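PDB 1EWQ: DNA mismatch repair protein MutS from Thermus aquaticus, which binds mismatched DNA, probably carrying out the recognition step of mismatch repair, and has a weak ATPase activity. Local coordinates for residues F147-L160 with A235-G247. Numbering follows the deposited sequence.
Sequences FLDVSTGEFKGTVL and ALSLQPFRFYDPG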
loop_
_atom_site.group_PDB
_atom_site.type_symbol
_atom_site.label_atom_id
_atom_site.label_comp_id
_atom_site.label_asym_id
_atom_site.label_seq_id
_atom_site.Cartn_x
_atom_site.Cartn_y
_atom_site.Cartn_z
ATOM N N PHE C 147 18.595 -22.876 -2.056
ATOM C CA PHE C 147 18.476 -21.506 -2.507
ATOM C C PHE C 147 19.398 -21.243 -3.683
ATOM O O PHE C 147 20.448 -21.870 -3.828
ATOM C CB PHE C 147 18.857 -20.527 -1.390
ATOM C CG PHE C 147 18.011 -20.641 -0.162
ATOM C CD1 PHE C 147 18.449 -21.367 0.926
ATOM C CD2 PHE C 147 16.769 -20.012 -0.095
ATOM C CE1 PHE C 147 17.663 -21.475 2.078
ATOM C CE2 PHE C 147 15.982 -20.114 1.044
ATOM C CZ PHE C 147 16.430 -20.848 2.133
ATOM N N LEU C 148 18.990 -20.302 -4.516
ATOM C CA LEU C 148 19.784 -19.884 -5.656
ATOM C C LEU C 148 19.576 -18.391 -5.824
ATOM O O LEU C 148 18.442 -17.913 -5.786
ATOM C CB LEU C 148 19.352 -20.587 -6.951
ATOM C CG LEU C 148 20.031 -20.040 -8.220
ATOM C CD1 LEU C 148 21.557 -20.271 -8.151
ATOM C CD2 LEU C 148 19.453 -20.731 -9.462
ATOM N N ASP C 149 20.680 -17.657 -5.965
ATOM C CA ASP C 149 20.619 -16.224 -6.209
ATOM C C ASP C 149 21.227 -16.157 -7.592
ATOM O O ASP C 149 22.449 -16.230 -7.763
ATOM C CB ASP C 149 21.472 -15.423 -5.220
ATOM C CG ASP C 149 21.317 -13.921 -5.412
ATOM O OD1 ASP C 149 21.098 -13.493 -6.568
ATOM O OD2 ASP C 149 21.429 -13.170 -4.410
ATOM N N VAL C 150 20.358 -16.044 -8.583
ATOM C CA VAL C 150 20.779 -16.018 -9.967
ATOM C C VAL C 150 21.684 -14.837 -10.311
ATOM O O VAL C 150 22.497 -14.942 -11.230
ATOM C CB VAL C 150 19.539 -16.024 -10.898
ATOM C CG1 VAL C 150 19.958 -16.210 -12.333
ATOM C CG2 VAL C 150 18.581 -17.141 -10.475
ATOM N N SER C 151 21.566 -13.721 -9.584
ATOM C CA SER C 151 22.398 -12.551 -9.881
ATOM C C SER C 151 23.833 -12.683 -9.380
ATOM O O SER C 151 24.712 -11.952 -9.830
ATOM C CB SER C 151 21.784 -11.267 -9.299
ATOM O OG SER C 151 21.989 -11.173 -7.899
ATOM N N THR C 152 24.079 -13.603 -8.455
ATOM C CA THR C 152 25.436 -13.775 -7.926
ATOM C C THR C 152 25.976 -15.184 -8.131
ATOM O O THR C 152 27.184 -15.405 -8.110
ATOM C CB THR C 152 25.506 -13.480 -6.416
ATOM O OG1 THR C 152 24.786 -14.488 -5.697
ATOM C CG2 THR C 152 24.900 -12.104 -6.110
ATOM N N GLY C 153 25.075 -16.135 -8.336
ATOM C CA GLY C 153 25.495 -17.507 -8.519
ATOM C C GLY C 153 25.520 -18.253 -7.196
ATOM O O GLY C 153 25.861 -19.436 -7.165
ATOM N N GLU C 154 25.175 -17.573 -6.099
ATOM C CA GLU C 154 25.164 -18.241 -4.800
ATOM C C GLU C 154 24.200 -19.413 -4.950
ATOM O O GLU C 154 23.056 -19.252 -5.381
ATOM C CB GLU C 154 24.702 -17.314 -3.671
ATOM C CG GLU C 154 24.858 -17.970 -2.307
ATOM C CD GLU C 154 24.599 -17.038 -1.129
ATOM O OE1 GLU C 154 23.910 -16.003 -1.303
ATOM O OE2 GLU C 154 25.075 -17.363 -0.016
ATOM N N PHE C 155 24.682 -20.588 -4.575
ATOM C CA PHE C 155 23.935 -21.823 -4.737
ATOM C C PHE C 155 24.176 -22.697 -3.496
ATOM O O PHE C 155 25.270 -23.236 -3.308
ATOM C CB PHE C 155 24.472 -22.463 -6.025
ATOM C CG PHE C 155 23.682 -23.626 -6.530
ATOM C CD1 PHE C 155 22.304 -23.690 -6.365
ATOM C CD2 PHE C 155 24.319 -24.628 -7.258
ATOM C CE1 PHE C 155 21.572 -24.738 -6.926
ATOM C CE2 PHE C 155 23.600 -25.672 -7.818
ATOM C CZ PHE C 155 22.227 -25.730 -7.656
ATOM N N LYS C 156 23.152 -22.837 -2.654
ATOM C CA LYS C 156 23.291 -23.603 -1.427
ATOM C C LYS C 156 22.002 -24.276 -0.953
ATOM O O LYS C 156 20.892 -23.941 -1.393
ATOM C CB LYS C 156 23.815 -22.695 -0.307
ATOM C CG LYS C 156 22.953 -21.463 -0.061
ATOM C CD LYS C 156 23.350 -20.736 1.206
ATOM C CE LYS C 156 22.461 -19.532 1.455
ATOM N NZ LYS C 156 22.839 -18.849 2.738
ATOM N N GLY C 157 22.155 -25.224 -0.037
ATOM C CA GLY C 157 20.998 -25.922 0.475
ATOM C C GLY C 157 21.354 -26.824 1.625
ATOM O O GLY C 157 22.526 -27.024 1.931
ATOM N N THR C 158 20.328 -27.383 2.252
ATOM C CA THR C 158 20.520 -28.266 3.383
ATOM C C THR C 158 19.295 -29.157 3.572
ATOM O O THR C 158 18.293 -29.021 2.874
ATOM C CB THR C 158 20.753 -27.444 4.677
ATOM O OG1 THR C 158 21.060 -28.329 5.760
ATOM C CG2 THR C 158 19.513 -26.648 5.033
ATOM N N VAL C 159 19.388 -30.086 4.510
ATOM C CA VAL C 159 18.269 -30.954 4.802
ATOM C C VAL C 159 17.943 -30.717 6.264
ATOM O O VAL C 159 18.843 -30.519 7.079
ATOM C CB VAL C 159 18.613 -32.444 4.571
ATOM C CG1 VAL C 159 17.458 -33.318 5.040
ATOM C CG2 VAL C 159 18.869 -32.698 3.097
ATOM N N LEU C 160 16.657 -30.695 6.590
ATOM C CA LEU C 160 16.230 -30.481 7.962
ATOM C C LEU C 160 15.328 -31.631 8.366
ATOM O O LEU C 160 14.667 -32.229 7.522
ATOM C CB LEU C 160 15.501 -29.146 8.082
ATOM C CG LEU C 160 16.423 -28.015 7.633
ATOM C CD1 LEU C 160 15.939 -27.467 6.301
ATOM C CD2 LEU C 160 16.476 -26.936 8.686
ATOM N N ALA C 235 22.308 -21.238 -20.037
ATOM C CA ALA C 235 23.174 -21.797 -18.999
ATOM C C ALA C 235 23.458 -20.756 -17.922
ATOM O O ALA C 235 23.841 -19.624 -18.219
ATOM C CB ALA C 235 24.484 -22.275 -19.620
ATOM N N LEU C 236 23.276 -21.158 -16.669
ATOM C CA LEU C 236 23.471 -20.282 -15.520
ATOM C C LEU C 236 24.907 -20.174 -15.027
ATOM O O LEU C 236 25.731 -21.057 -15.247
ATOM C CB LEU C 236 22.613 -20.766 -14.350
ATOM C CG LEU C 236 21.103 -20.909 -14.537
ATOM C CD1 LEU C 236 20.544 -21.677 -13.362
ATOM C CD2 LEU C 236 20.446 -19.549 -14.663
ATOM N N SER C 237 25.200 -19.073 -14.354
ATOM C CA SER C 237 26.517 -18.884 -13.774
ATOM C C SER C 237 26.313 -19.296 -12.316
ATOM O O SER C 237 25.519 -18.694 -11.587
ATOM C CB SER C 237 26.946 -17.424 -13.862
ATOM O OG SER C 237 28.190 -17.254 -13.213
ATOM N N LEU C 238 27.012 -20.336 -11.893
ATOM C CA LEU C 238 26.841 -20.829 -10.539
ATOM C C LEU C 238 28.128 -21.020 -9.772
ATOM O O LEU C 238 29.144 -21.434 -10.321
ATOM C CB LEU C 238 26.100 -22.168 -10.565
ATOM C CG LEU C 238 24.743 -22.281 -11.275
ATOM C CD1 LEU C 238 24.567 -23.714 -11.792
ATOM C CD2 LEU C 238 23.615 -21.906 -10.334
ATOM N N GLN C 239 28.061 -20.711 -8.484
ATOM C CA GLN C 239 29.181 -20.906 -7.580
ATOM C C GLN C 239 29.056 -22.362 -7.124
ATOM O O GLN C 239 27.989 -22.960 -7.234
ATOM C CB GLN C 239 29.054 -19.972 -6.373
ATOM C CG GLN C 239 29.518 -18.548 -6.628
ATOM C CD GLN C 239 30.985 -18.496 -7.050
ATOM O OE1 GLN C 239 31.308 -18.508 -8.245
ATOM N NE2 GLN C 239 31.883 -18.462 -6.064
ATOM N N PRO C 240 30.146 -22.955 -6.626
ATOM C CA PRO C 240 30.051 -24.348 -6.179
ATOM C C PRO C 240 28.900 -24.507 -5.185
ATOM O O PRO C 240 28.752 -23.708 -4.270
ATOM C CB PRO C 240 31.416 -24.595 -5.542
ATOM C CG PRO C 240 32.331 -23.700 -6.374
ATOM C CD PRO C 240 31.524 -22.439 -6.507
ATOM N N PHE C 241 28.077 -25.530 -5.373
ATOM C CA PHE C 241 26.956 -25.747 -4.474
ATOM C C PHE C 241 27.422 -26.037 -3.054
ATOM O O PHE C 241 28.356 -26.803 -2.843
ATOM C CB PHE C 241 26.085 -26.918 -4.929
ATOM C CG PHE C 241 24.899 -27.162 -4.034
ATOM C CD1 PHE C 241 23.722 -26.434 -4.197
ATOM C CD2 PHE C 241 24.960 -28.104 -3.017
ATOM C CE1 PHE C 241 22.624 -26.647 -3.359
ATOM C CE2 PHE C 241 23.867 -28.324 -2.171
ATOM C CZ PHE C 241 22.698 -27.595 -2.343
ATOM N N ARG C 242 26.750 -25.430 -2.083
ATOM C CA ARG C 242 27.082 -25.650 -0.689
ATOM C C ARG C 242 25.996 -26.384 0.077
ATOM O O ARG C 242 24.887 -25.881 0.259
ATOM C CB ARG C 242 27.365 -24.330 0.015
ATOM C CG ARG C 242 28.699 -23.716 -0.338
ATOM C CD ARG C 242 29.247 -22.989 0.874
ATOM N NE ARG C 242 28.348 -21.930 1.301
ATOM C CZ ARG C 242 27.925 -21.757 2.551
ATOM N NH1 ARG C 242 28.321 -22.579 3.513
ATOM N NH2 ARG C 242 27.108 -20.750 2.835
ATOM N N PHE C 243 26.331 -27.587 0.518
ATOM C CA PHE C 243 25.433 -28.397 1.322
ATOM C C PHE C 243 25.899 -28.042 2.734
ATOM O O PHE C 243 26.883 -28.601 3.227
ATOM C CB PHE C 243 25.679 -29.877 1.024
ATOM C CG PHE C 243 24.802 -30.817 1.800
ATOM C CD1 PHE C 243 25.053 -32.189 1.777
ATOM C CD2 PHE C 243 23.736 -30.344 2.560
ATOM C CE1 PHE C 243 24.261 -33.068 2.498
ATOM C CE2 PHE C 243 22.939 -31.212 3.283
ATOM C CZ PHE C 243 23.199 -32.578 3.254
ATOM N N TYR C 244 25.219 -27.091 3.372
ATOM C CA TYR C 244 25.619 -26.649 4.705
ATOM C C TYR C 244 24.844 -27.276 5.860
ATOM O O TYR C 244 23.933 -28.084 5.656
ATOM C CB TYR C 244 25.540 -25.114 4.786
ATOM C CG TYR C 244 24.140 -24.540 4.722
ATOM C CD1 TYR C 244 23.447 -24.224 5.888
ATOM C CD2 TYR C 244 23.501 -24.321 3.493
ATOM C CE1 TYR C 244 22.156 -23.706 5.844
ATOM C CE2 TYR C 244 22.202 -23.804 3.435
ATOM C CZ TYR C 244 21.546 -23.500 4.620
ATOM O OH TYR C 244 20.283 -22.979 4.596
ATOM N N ASP C 245 25.231 -26.904 7.076
ATOM C CA ASP C 245 24.593 -27.409 8.278
ATOM C C ASP C 245 24.192 -26.263 9.198
ATOM O O ASP C 245 25.044 -25.619 9.802
ATOM C CB ASP C 245 25.542 -28.350 9.016
ATOM C CG ASP C 245 24.938 -28.906 10.291
ATOM O OD1 ASP C 245 23.738 -28.652 10.570
ATOM O OD2 ASP C 245 25.674 -29.606 11.015
ATOM N N PRO C 246 22.880 -25.998 9.318
ATOM C CA PRO C 246 22.399 -24.914 10.182
ATOM C C PRO C 246 22.746 -25.173 11.642
ATOM O O PRO C 246 22.865 -24.244 12.440
ATOM C CB PRO C 246 20.896 -24.901 9.916
ATOM C CG PRO C 246 20.603 -26.338 9.563
ATOM C CD PRO C 246 21.757 -26.683 8.658
ATOM N N GLY C 247 22.939 -26.443 11.975
ATOM C CA GLY C 247 23.286 -26.800 13.339
ATOM C C GLY C 247 24.676 -26.317 13.714
ATOM O O GLY C 247 25.042 -26.310 14.886
HETATM O O HOH W 1 23.551 -17.280 -12.460
HETATM O O HOH W 2 26.619 -19.514 0.615
HETATM O O HOH W 3 27.023 -20.917 -3.156
#
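The ring of Phe155 lies between Phe241 and Leu238. Phe241 meets it edge-on in a T-shaped pair, planes at 79°, its CD1 standing 3.5 Å above the centre of the Phe155 ring, while CD2 of Leu238 lies over the opposite face, offset toward the rim. With CG anti to the backbone N (chi1 -179°), Phe241 also reaches the backbone of the neighbouring strand, where its CZ comes within 3.4 Å of Gly157 N; Gly157, having no side chain, lets the ring come this close. Farther along, Thr158 sets its CB over the centre of the Tyr244 ring, a CH-pi contact of 4.0 Å to the centroid, and turns OG1 to Tyr244 O (2.9 Å), which it approaches from above the carbonyl plane. Tyr244 holds CG between its backbone N and carbonyl carbon (chi1 68°), which brings the ring across Gly157 and Thr158 and its hydroxyl to the edge of Phe147 and to Glu169 of helix 163-173. An alanine in place of Tyr244 would probably uncover the flank of Thr158 and leave Glu169 without this hydroxyl partner. On the same side, Lys156 and Arg242 run side by side, and water 2 bridges Arg242 NH2 to Glu154 OE2; the other carboxylate oxygen of Glu154, OE1, is hydrogen-bonded to Tyr133 OH. Backbone bonds join the chains: Arg242 N to Phe155 O (2.9 Å), then Gly157 N to Arg242 O and Tyr244 N to Gly157 O. This alternation is that of parallel strands: after helix 215-232, the short strand 242-243 adds a parallel edge to strand 154-160 in the mixed sheet of MutS domain II.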